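Local coordinates for protein D-ribose pyranase (Bacillus subtilis, PDB 1OGE) that probably interconverts the beta-pyranose and beta-furanose forms of D-ribose at the start of ribose breakdown, working as a decamer made of two pentamers, at residues I24-A29 against A110-G115; A75-N80 against P119-I124. One frame throughout, in Å; residues are numbered along the deposited sequence.

Interaction 1: I24-A29 against A110-G115; sequences IVIADA and AVIRTG. With RP5 (5-O-phosphono-beta-D-ribofuranose), chain G.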
ATOM      1  N   ILE A  24      14.022 -20.085 -10.719  1.00 33.11           N
ATOM      2  CA  ILE A  24      14.563 -19.440  -9.529  1.00 33.70           C
ATOM      3  C   ILE A  24      16.075 -19.406  -9.752  1.00 32.74           C
ATOM      4  O   ILE A  24      16.615 -20.232 -10.488  1.00 30.86           O
ATOM      5  CB  ILE A  24      14.232 -20.201  -8.208  1.00 36.10           C
ATOM      6  CG1 ILE A  24      15.000 -21.516  -8.129  1.00 38.09           C
ATOM      7  CG2 ILE A  24      12.733 -20.449  -8.112  1.00 35.52           C
ATOM      8  CD1 ILE A  24      14.904 -22.172  -6.756  1.00 40.47           C
ATOM      9  N   VAL A  25      16.751 -18.447  -9.130  1.00 32.58           N
ATOM     10  CA  VAL A  25      18.191 -18.303  -9.295  1.00 32.43           C
ATOM     11  C   VAL A  25      18.953 -18.453  -7.980  1.00 32.90           C
ATOM     12  O   VAL A  25      18.485 -18.025  -6.925  1.00 32.32           O
ATOM     13  CB  VAL A  25      18.534 -16.907  -9.893  1.00 33.49           C
ATOM     14  CG1 VAL A  25      20.046 -16.758 -10.071  1.00 33.90           C
ATOM     15  CG2 VAL A  25      17.806 -16.711 -11.218  1.00 32.24           C
ATOM     16  N   ILE A  26      20.121 -19.084  -8.054  1.00 32.23           N
ATOM     17  CA  ILE A  26      20.994 -19.250  -6.898  1.00 32.43           C
ATOM     18  C   ILE A  26      22.189 -18.430  -7.325  1.00 31.63           C
ATOM     19  O   ILE A  26      22.809 -18.710  -8.352  1.00 29.50           O
ATOM     20  CB  ILE A  26      21.431 -20.709  -6.690  1.00 33.83           C
ATOM     21  CG1 ILE A  26      20.208 -21.577  -6.390  1.00 35.65           C
ATOM     22  CG2 ILE A  26      22.417 -20.790  -5.526  1.00 33.78           C
ATOM     23  CD1 ILE A  26      20.531 -23.059  -6.242  1.00 39.91           C
ATOM     24  N   ALA A  27      22.509 -17.407  -6.547  1.00 31.95           N
ATOM     25  CA  ALA A  27      23.591 -16.518  -6.921  1.00 32.80           C
ATOM     26  C   ALA A  27      24.733 -16.448  -5.940  1.00 33.18           C
ATOM     27  O   ALA A  27      24.585 -16.791  -4.768  1.00 32.21           O
ATOM     28  CB  ALA A  27      23.030 -15.116  -7.135  1.00 31.49           C
ATOM     29  N   ASP A  28      25.882 -16.001  -6.444  1.00 33.49           N
ATOM     30  CA  ASP A  28      27.044 -15.809  -5.599  1.00 33.61           C
ATOM     31  C   ASP A  28      26.802 -14.433  -4.975  1.00 33.94           C
ATOM     32  O   ASP A  28      25.805 -13.783  -5.287  1.00 33.51           O
ATOM     33  CB  ASP A  28      28.336 -15.844  -6.431  1.00 35.36           C
ATOM     34  CG  ASP A  28      28.339 -14.839  -7.576  1.00 36.61           C
ATOM     35  OD1 ASP A  28      28.731 -15.232  -8.698  1.00 34.83           O
ATOM     36  OD2 ASP A  28      27.968 -13.666  -7.353  1.00 34.31           O
ATOM     37  N   ALA A  29      27.695 -13.988  -4.101  1.00 33.44           N
ATOM     38  CA  ALA A  29      27.517 -12.707  -3.431  1.00 32.77           C
ATOM     39  C   ALA A  29      27.551 -11.458  -4.323  1.00 32.25           C
ATOM     40  O   ALA A  29      27.182 -10.370  -3.875  1.00 33.35           O
ATOM     41  CB  ALA A  29      28.552 -12.569  -2.320  1.00 30.72           C
ATOM     42  N   ALA A 110      12.561 -15.470  -8.151  1.00 29.34           N
ATOM     43  CA  ALA A 110      13.357 -15.000  -7.031  1.00 27.42           C
ATOM     44  C   ALA A 110      14.823 -15.311  -7.247  1.00 28.76           C
ATOM     45  O   ALA A 110      15.186 -16.167  -8.065  1.00 26.49           O
ATOM     46  CB  ALA A 110      12.882 -15.647  -5.732  1.00 26.98           C
ATOM     47  N   VAL A 111      15.663 -14.596  -6.510  1.00 27.68           N
ATOM     48  CA  VAL A 111      17.093 -14.803  -6.574  1.00 27.27           C
ATOM     49  C   VAL A 111      17.504 -15.133  -5.149  1.00 28.24           C
ATOM     50  O   VAL A 111      17.145 -14.421  -4.208  1.00 29.04           O
ATOM     51  CB  VAL A 111      17.842 -13.537  -7.055  1.00 27.68           C
ATOM     52  CG1 VAL A 111      19.350 -13.767  -6.986  1.00 29.43           C
ATOM     53  CG2 VAL A 111      17.445 -13.206  -8.490  1.00 26.37           C
ATOM     54  N   ILE A 112      18.227 -16.235  -4.992  1.00 27.21           N
ATOM     55  CA  ILE A 112      18.696 -16.664  -3.683  1.00 26.58           C
ATOM     56  C   ILE A 112      20.170 -16.303  -3.626  1.00 27.19           C
ATOM     57  O   ILE A 112      20.977 -16.815  -4.398  1.00 28.82           O
ATOM     58  CB  ILE A 112      18.492 -18.180  -3.519  1.00 28.19           C
ATOM     59  CG1 ILE A 112      17.014 -18.509  -3.746  1.00 29.84           C
ATOM     60  CG2 ILE A 112      18.925 -18.631  -2.136  1.00 26.39           C
ATOM     61  CD1 ILE A 112      16.754 -19.954  -4.111  1.00 34.45           C
ATOM     62  N   ARG A 113      20.518 -15.392  -2.731  1.00 29.06           N
ATOM     63  CA  ARG A 113      21.899 -14.957  -2.611  1.00 31.06           C
ATOM     64  C   ARG A 113      22.629 -15.794  -1.568  1.00 29.60           C
ATOM     65  O   ARG A 113      22.205 -15.855  -0.421  1.00 28.19           O
ATOM     66  CB  ARG A 113      21.954 -13.470  -2.218  1.00 29.50           C
ATOM     67  CG  ARG A 113      23.357 -12.866  -2.256  1.00 29.73           C
ATOM     68  CD  ARG A 113      23.351 -11.397  -1.826  1.00 31.50           C
ATOM     69  NE  ARG A 113      24.678 -10.788  -1.917  1.00 28.65           N
ATOM     70  CZ  ARG A 113      25.256 -10.104  -0.933  1.00 28.10           C
ATOM     71  NH1 ARG A 113      24.631  -9.942   0.224  1.00 28.30           N
ATOM     72  NH2 ARG A 113      26.455  -9.565  -1.110  1.00 28.73           N
ATOM     73  N   THR A 114      23.715 -16.444  -1.981  1.00 31.60           N
ATOM     74  CA  THR A 114      24.516 -17.254  -1.065  1.00 32.91           C
ATOM     75  C   THR A 114      25.727 -16.415  -0.673  1.00 35.01           C
ATOM     76  O   THR A 114      25.869 -15.276  -1.121  1.00 34.85           O
ATOM     77  CB  THR A 114      25.020 -18.554  -1.737  1.00 34.50           C
ATOM     78  OG1 THR A 114      25.868 -18.227  -2.845  1.00 32.04           O
ATOM     79  CG2 THR A 114      23.850 -19.387  -2.237  1.00 32.88           C
ATOM     80  N   GLY A 115      26.599 -16.969   0.164  1.00 36.13           N
ATOM     81  CA  GLY A 115      27.783 -16.236   0.573  1.00 36.04           C
ATOM     82  C   GLY A 115      28.969 -16.602  -0.300  1.00 38.31           C
ATOM     83  O   GLY A 115      30.113 -16.286   0.030  1.00 39.12           O
TER
HETATM   84  C1  RP5 G1133      28.435 -10.881 -11.167  1.00 75.73           C
HETATM   85  O4  RP5 G1133      29.725 -10.522 -11.607  1.00 77.19           O
HETATM   86  C2  RP5 G1133      28.591 -12.234 -10.475  1.00 74.82           C
HETATM   87  O2  RP5 G1133      29.025 -12.040  -9.139  1.00 73.06           O
HETATM   88  C3  RP5 G1133      29.722 -12.866 -11.280  1.00 75.97           C
HETATM   89  O3  RP5 G1133      30.381 -13.801 -10.435  1.00 74.05           O
HETATM   90  C4  RP5 G1133      30.573 -11.656 -11.692  1.00 78.54           C
HETATM   91  C5  RP5 G1133      31.143 -11.806 -13.118  1.00 82.87           C
HETATM   92  O5  RP5 G1133      31.926 -10.650 -13.493  1.00 89.17           O
HETATM   93  P'  RP5 G1133      33.450 -10.683 -13.069  1.00 92.39           P
HETATM   94  O1X RP5 G1133      34.118  -9.450 -13.536  1.00 91.96           O
HETATM   95  O2X RP5 G1133      33.549 -10.760 -11.537  1.00 92.35           O
HETATM   96  O3X RP5 G1133      34.145 -11.903 -13.681  1.00 92.57           O
HETATM   97  O1  RP5 G1133      27.659 -10.946 -12.337  1.00 75.30           O
HETATM   98  O   HOH W   1      24.324 -11.128  -5.059  1.00 34.44           O

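Interaction 2: A75-N80 against P119-I124; sequences ASNQEN and PYANCI. With RP5 (5-O-phosphono-beta-D-ribofuranose), chain G.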
ATOM      1  N   ALA A  75      35.445 -22.502 -17.066  1.00 66.09           N
ATOM      2  CA  ALA A  75      36.846 -22.099 -17.027  1.00 68.26           C
ATOM      3  C   ALA A  75      37.243 -21.410 -15.728  1.00 70.17           C
ATOM      4  O   ALA A  75      38.202 -21.818 -15.068  1.00 71.21           O
ATOM      5  CB  ALA A  75      37.150 -21.184 -18.205  1.00 67.42           C
ATOM      6  N   SER A  76      36.501 -20.369 -15.365  1.00 71.54           N
ATOM      7  CA  SER A  76      36.782 -19.596 -14.162  1.00 72.40           C
ATOM      8  C   SER A  76      36.453 -20.298 -12.846  1.00 73.21           C
ATOM      9  O   SER A  76      37.021 -19.959 -11.808  1.00 73.20           O
ATOM     10  CB  SER A  76      36.029 -18.267 -14.221  1.00 73.27           C
ATOM     11  OG  SER A  76      36.310 -17.579 -15.429  1.00 75.10           O
ATOM     12  N   ASN A  77      35.544 -21.267 -12.877  1.00 73.97           N
ATOM     13  CA  ASN A  77      35.159 -21.969 -11.653  1.00 74.76           C
ATOM     14  C   ASN A  77      34.942 -23.455 -11.913  1.00 75.62           C
ATOM     15  O   ASN A  77      33.806 -23.933 -11.926  1.00 76.20           O
ATOM     16  CB  ASN A  77      33.875 -21.355 -11.094  1.00 74.37           C
ATOM     17  CG  ASN A  77      33.780 -21.471  -9.590  1.00 73.40           C
ATOM     18  OD1 ASN A  77      34.019 -22.536  -9.020  1.00 73.17           O
ATOM     19  ND2 ASN A  77      33.420 -20.372  -8.937  1.00 72.79           N
ATOM     20  N   GLN A  78      36.041 -24.180 -12.104  1.00 75.93           N
ATOM     21  CA  GLN A  78      35.997 -25.609 -12.392  1.00 76.06           C
ATOM     22  C   GLN A  78      35.379 -26.475 -11.298  1.00 74.37           C
ATOM     23  O   GLN A  78      34.647 -27.419 -11.588  1.00 73.04           O
ATOM     24  CB  GLN A  78      37.411 -26.112 -12.699  1.00 78.45           C
ATOM     25  CG  GLN A  78      37.501 -27.595 -13.037  1.00 82.14           C
ATOM     26  CD  GLN A  78      36.688 -27.973 -14.268  1.00 84.08           C
ATOM     27  OE1 GLN A  78      36.887 -27.420 -15.350  1.00 85.07           O
ATOM     28  NE2 GLN A  78      35.768 -28.922 -14.107  1.00 84.89           N
ATOM     29  N   GLU A  79      35.669 -26.163 -10.041  1.00 73.73           N
ATOM     30  CA  GLU A  79      35.139 -26.965  -8.949  1.00 73.64           C
ATOM     31  C   GLU A  79      33.615 -26.918  -8.853  1.00 72.01           C
ATOM     32  O   GLU A  79      32.970 -27.959  -8.722  1.00 72.45           O
ATOM     33  CB  GLU A  79      35.775 -26.543  -7.623  1.00 75.98           C
ATOM     34  CG  GLU A  79      35.430 -27.469  -6.462  1.00 80.61           C
ATOM     35  CD  GLU A  79      36.554 -27.589  -5.442  1.00 83.52           C
ATOM     36  OE1 GLU A  79      36.983 -26.549  -4.897  1.00 85.16           O
ATOM     37  OE2 GLU A  79      37.009 -28.728  -5.184  1.00 85.31           O
ATOM     38  N   ASN A  80      33.037 -25.722  -8.925  1.00 69.18           N
ATOM     39  CA  ASN A  80      31.586 -25.585  -8.847  1.00 66.97           C
ATOM     40  C   ASN A  80      30.885 -26.033 -10.130  1.00 66.26           C
ATOM     41  O   ASN A  80      29.761 -26.533 -10.087  1.00 65.15           O
ATOM     42  CB  ASN A  80      31.206 -24.140  -8.525  1.00 65.18           C
ATOM     43  CG  ASN A  80      31.488 -23.774  -7.084  1.00 63.95           C
ATOM     44  OD1 ASN A  80      30.982 -24.412  -6.160  1.00 63.76           O
ATOM     45  ND2 ASN A  80      32.295 -22.742  -6.882  1.00 62.91           N
ATOM     46  N   PRO A 119      33.870 -16.536  -8.756  1.00 47.47           N
ATOM     47  CA  PRO A 119      33.380 -16.124 -10.074  1.00 46.92           C
ATOM     48  C   PRO A 119      32.361 -17.046 -10.733  1.00 46.57           C
ATOM     49  O   PRO A 119      32.513 -18.270 -10.739  1.00 45.05           O
ATOM     50  CB  PRO A 119      34.661 -16.024 -10.902  1.00 47.80           C
ATOM     51  CG  PRO A 119      35.683 -15.633  -9.889  1.00 48.17           C
ATOM     52  CD  PRO A 119      35.345 -16.536  -8.732  1.00 47.89           C
ATOM     53  N   TYR A 120      31.329 -16.425 -11.297  1.00 45.94           N
ATOM     54  CA  TYR A 120      30.265 -17.113 -12.016  1.00 44.19           C
ATOM     55  C   TYR A 120      29.606 -18.297 -11.309  1.00 42.53           C
ATOM     56  O   TYR A 120      29.124 -19.233 -11.956  1.00 41.91           O
ATOM     57  CB  TYR A 120      30.789 -17.539 -13.389  1.00 47.04           C
ATOM     58  CG  TYR A 120      31.522 -16.420 -14.101  1.00 48.63           C
ATOM     59  CD1 TYR A 120      32.879 -16.188 -13.863  1.00 50.49           C
ATOM     60  CD2 TYR A 120      30.851 -15.563 -14.973  1.00 49.07           C
ATOM     61  CE1 TYR A 120      33.548 -15.126 -14.474  1.00 50.30           C
ATOM     62  CE2 TYR A 120      31.509 -14.498 -15.587  1.00 50.15           C
ATOM     63  CZ  TYR A 120      32.857 -14.286 -15.334  1.00 51.20           C
ATOM     64  OH  TYR A 120      33.511 -13.235 -15.938  1.00 51.14           O
ATOM     65  N   ALA A 121      29.578 -18.254  -9.981  1.00 39.48           N
ATOM     66  CA  ALA A 121      28.940 -19.314  -9.215  1.00 39.14           C
ATOM     67  C   ALA A 121      27.455 -18.962  -9.128  1.00 38.20           C
ATOM     68  O   ALA A 121      26.958 -18.589  -8.064  1.00 36.19           O
ATOM     69  CB  ALA A 121      29.549 -19.407  -7.820  1.00 36.85           C
ATOM     70  N   ASN A 122      26.768 -19.061 -10.266  1.00 38.31           N
ATOM     71  CA  ASN A 122      25.340 -18.765 -10.356  1.00 38.33           C
ATOM     72  C   ASN A 122      24.662 -19.776 -11.273  1.00 38.82           C
ATOM     73  O   ASN A 122      25.282 -20.304 -12.194  1.00 40.12           O
ATOM     74  CB  ASN A 122      25.086 -17.367 -10.945  1.00 37.10           C
ATOM     75  CG  ASN A 122      25.912 -16.279 -10.284  1.00 38.87           C
ATOM     76  OD1 ASN A 122      27.015 -15.965 -10.736  1.00 41.42           O
ATOM     77  ND2 ASN A 122      25.388 -15.701  -9.209  1.00 35.39           N
ATOM     78  N   CYS A 123      23.386 -20.044 -11.026  1.00 38.27           N
ATOM     79  CA  CYS A 123      22.642 -20.959 -11.882  1.00 38.11           C
ATOM     80  C   CYS A 123      21.140 -20.746 -11.753  1.00 36.61           C
ATOM     81  O   CYS A 123      20.647 -20.283 -10.724  1.00 36.51           O
ATOM     82  CB  CYS A 123      22.990 -22.420 -11.566  1.00 36.63           C
ATOM     83  SG  CYS A 123      22.249 -23.084 -10.070  1.00 38.26           S
ATOM     84  N   ILE A 124      20.428 -21.077 -12.821  1.00 36.99           N
ATOM     85  CA  ILE A 124      18.980 -20.952 -12.872  1.00 37.53           C
ATOM     86  C   ILE A 124      18.364 -22.349 -12.870  1.00 37.46           C
ATOM     87  O   ILE A 124      18.695 -23.175 -13.721  1.00 37.55           O
ATOM     88  CB  ILE A 124      18.530 -20.218 -14.165  1.00 37.41           C
ATOM     89  CG1 ILE A 124      18.882 -18.730 -14.073  1.00 37.90           C
ATOM     90  CG2 ILE A 124      17.031 -20.412 -14.397  1.00 36.12           C
ATOM     91  CD1 ILE A 124      18.537 -17.943 -15.337  1.00 38.76           C
TER
HETATM   92  C1  RP5 G1133      28.435 -10.881 -11.167  1.00 75.73           C
HETATM   93  O4  RP5 G1133      29.725 -10.522 -11.607  1.00 77.19           O
HETATM   94  C2  RP5 G1133      28.591 -12.234 -10.475  1.00 74.82           C
HETATM   95  O2  RP5 G1133      29.025 -12.040  -9.139  1.00 73.06           O
HETATM   96  C3  RP5 G1133      29.722 -12.866 -11.280  1.00 75.97           C
HETATM   97  O3  RP5 G1133      30.381 -13.801 -10.435  1.00 74.05           O
HETATM   98  C4  RP5 G1133      30.573 -11.656 -11.692  1.00 78.54           C
HETATM   99  C5  RP5 G1133      31.143 -11.806 -13.118  1.00 82.87           C
HETATM  100  O5  RP5 G1133      31.926 -10.650 -13.493  1.00 89.17           O
HETATM  101  P'  RP5 G1133      33.450 -10.683 -13.069  1.00 92.39           P
HETATM  102  O1X RP5 G1133      34.118  -9.450 -13.536  1.00 91.96           O
HETATM  103  O2X RP5 G1133      33.549 -10.760 -11.537  1.00 92.35           O
HETATM  104  O3X RP5 G1133      34.145 -11.903 -13.681  1.00 92.57           O
HETATM  105  O1  RP5 G1133      27.659 -10.946 -12.337  1.00 75.30           O

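Interaction 1: I24-A29 against A110-G115
T114 bonds twice to one backbone oxygen: T114 N at 2.9 Å and T114 OG1 at 2.7 Å approach A27 O from opposite faces of its carbonyl plane. This grip closes a parallel pairing of strands 23-27 and 111-113, inner strands of the mixed sheet, after the backbone bonds V25 N to A110 O, I112 N to V25 O and A27 N to I112 O. T114 OG1 sits between its own backbone N and carbonyl carbon (chi1 62°), which turns it to A27 O and sets T114 CG2 3.9 Å from I26 CG2. On that side I112 CD1 meets I24 CD1, while V25, V111 and A27 pack on the other face.

From this second face the extended R113 side chain reaches past the pairing, and NE and NH2 hold A29 O side-on, in the guanidinium plane. The NH2 bond, 3.0 Å to A29 O, uses a carbonyl lone pair. R113 NH1 serves D41 in a salt bridge and L7 O of a neighbouring subunit. Between the two gripped carbonyls, substrate-binding D28, whose CB points away from 110-115, offers its carboxylate to the bound ribose phosphate: D28 OD1 accepts from RP5 O3 at 2.8 Å and D28 OD2 from RP5 O2 at 2.6 Å.

Interaction 2: A75-N80 against P119-I124
N77 ND2 joins the break between helices 72-76 and 78-87 to the ligand loop at P119 O, while OD1 caps helix 78-87. With CG anti to the backbone N (chi1 -151°), N77 ND2 points at the loop and donates a fairly straight bond to P119 O, 2.9 Å away with 162° at the hydrogen; the oxygen lies close to the amide plane. N77 is the N-cap residue, and its OD1 receives a weak capping bond from N80 N, while N80 ND2 comes in at 2.8 Å from N77 OD1, tilted out of the carbonyl plane. N80 OD1 accepts from Q52 NE2, giving that amide's other end a partner.

Y120 CG lies beside its backbone N and anti to its carbonyl carbon (chi1 -47°), which places the ring between S76 CB and C5 of the sugar phosphate. S76 CB meets it obliquely, 3.8 Å from Y120 CD1, whereas RP5 C5 lies over a face, 3.7 Å from Y120 CZ, and H98 meets the ring edge-to-face. Y120 OH is 2.7 Å from phosphate O3X of RP5, while Y120 N donates to RP5 O3 at 2.9 Å. A leucine at Y120, lacking the ring and hydroxyl, would probably leave C5 poorly covered and H98 without its edge-to-face partner. A121 centres an inverse gamma turn leading into strand 123-127, from a loop whose Y120, A121 and N122 belong to the substrate site of this RbsD-family enzyme.

Interaction 1 is wholly buried near the centre of the chain, whereas interaction 2 lies further out, with S76 on the surface and P119 and Y120 partly exposed. The first joins two strands of the sheet, mainly through regular backbone bonds; the second ties a helix break to a loop by a smaller interface with a single asparagine-to-carbonyl hydrogen bond and apolar contacts beside it. They meet in that sheet, where strand 23-27 has 111-113 on one side and 123-127 on the other, with I26 N 3.0 Å from C123 O. Both also deliver ligand contacts near strand ends. H98 of the same chain and H20 of a different neighbouring subunit from the one meeting R113 add hydrogen bonds to that sugar phosphate.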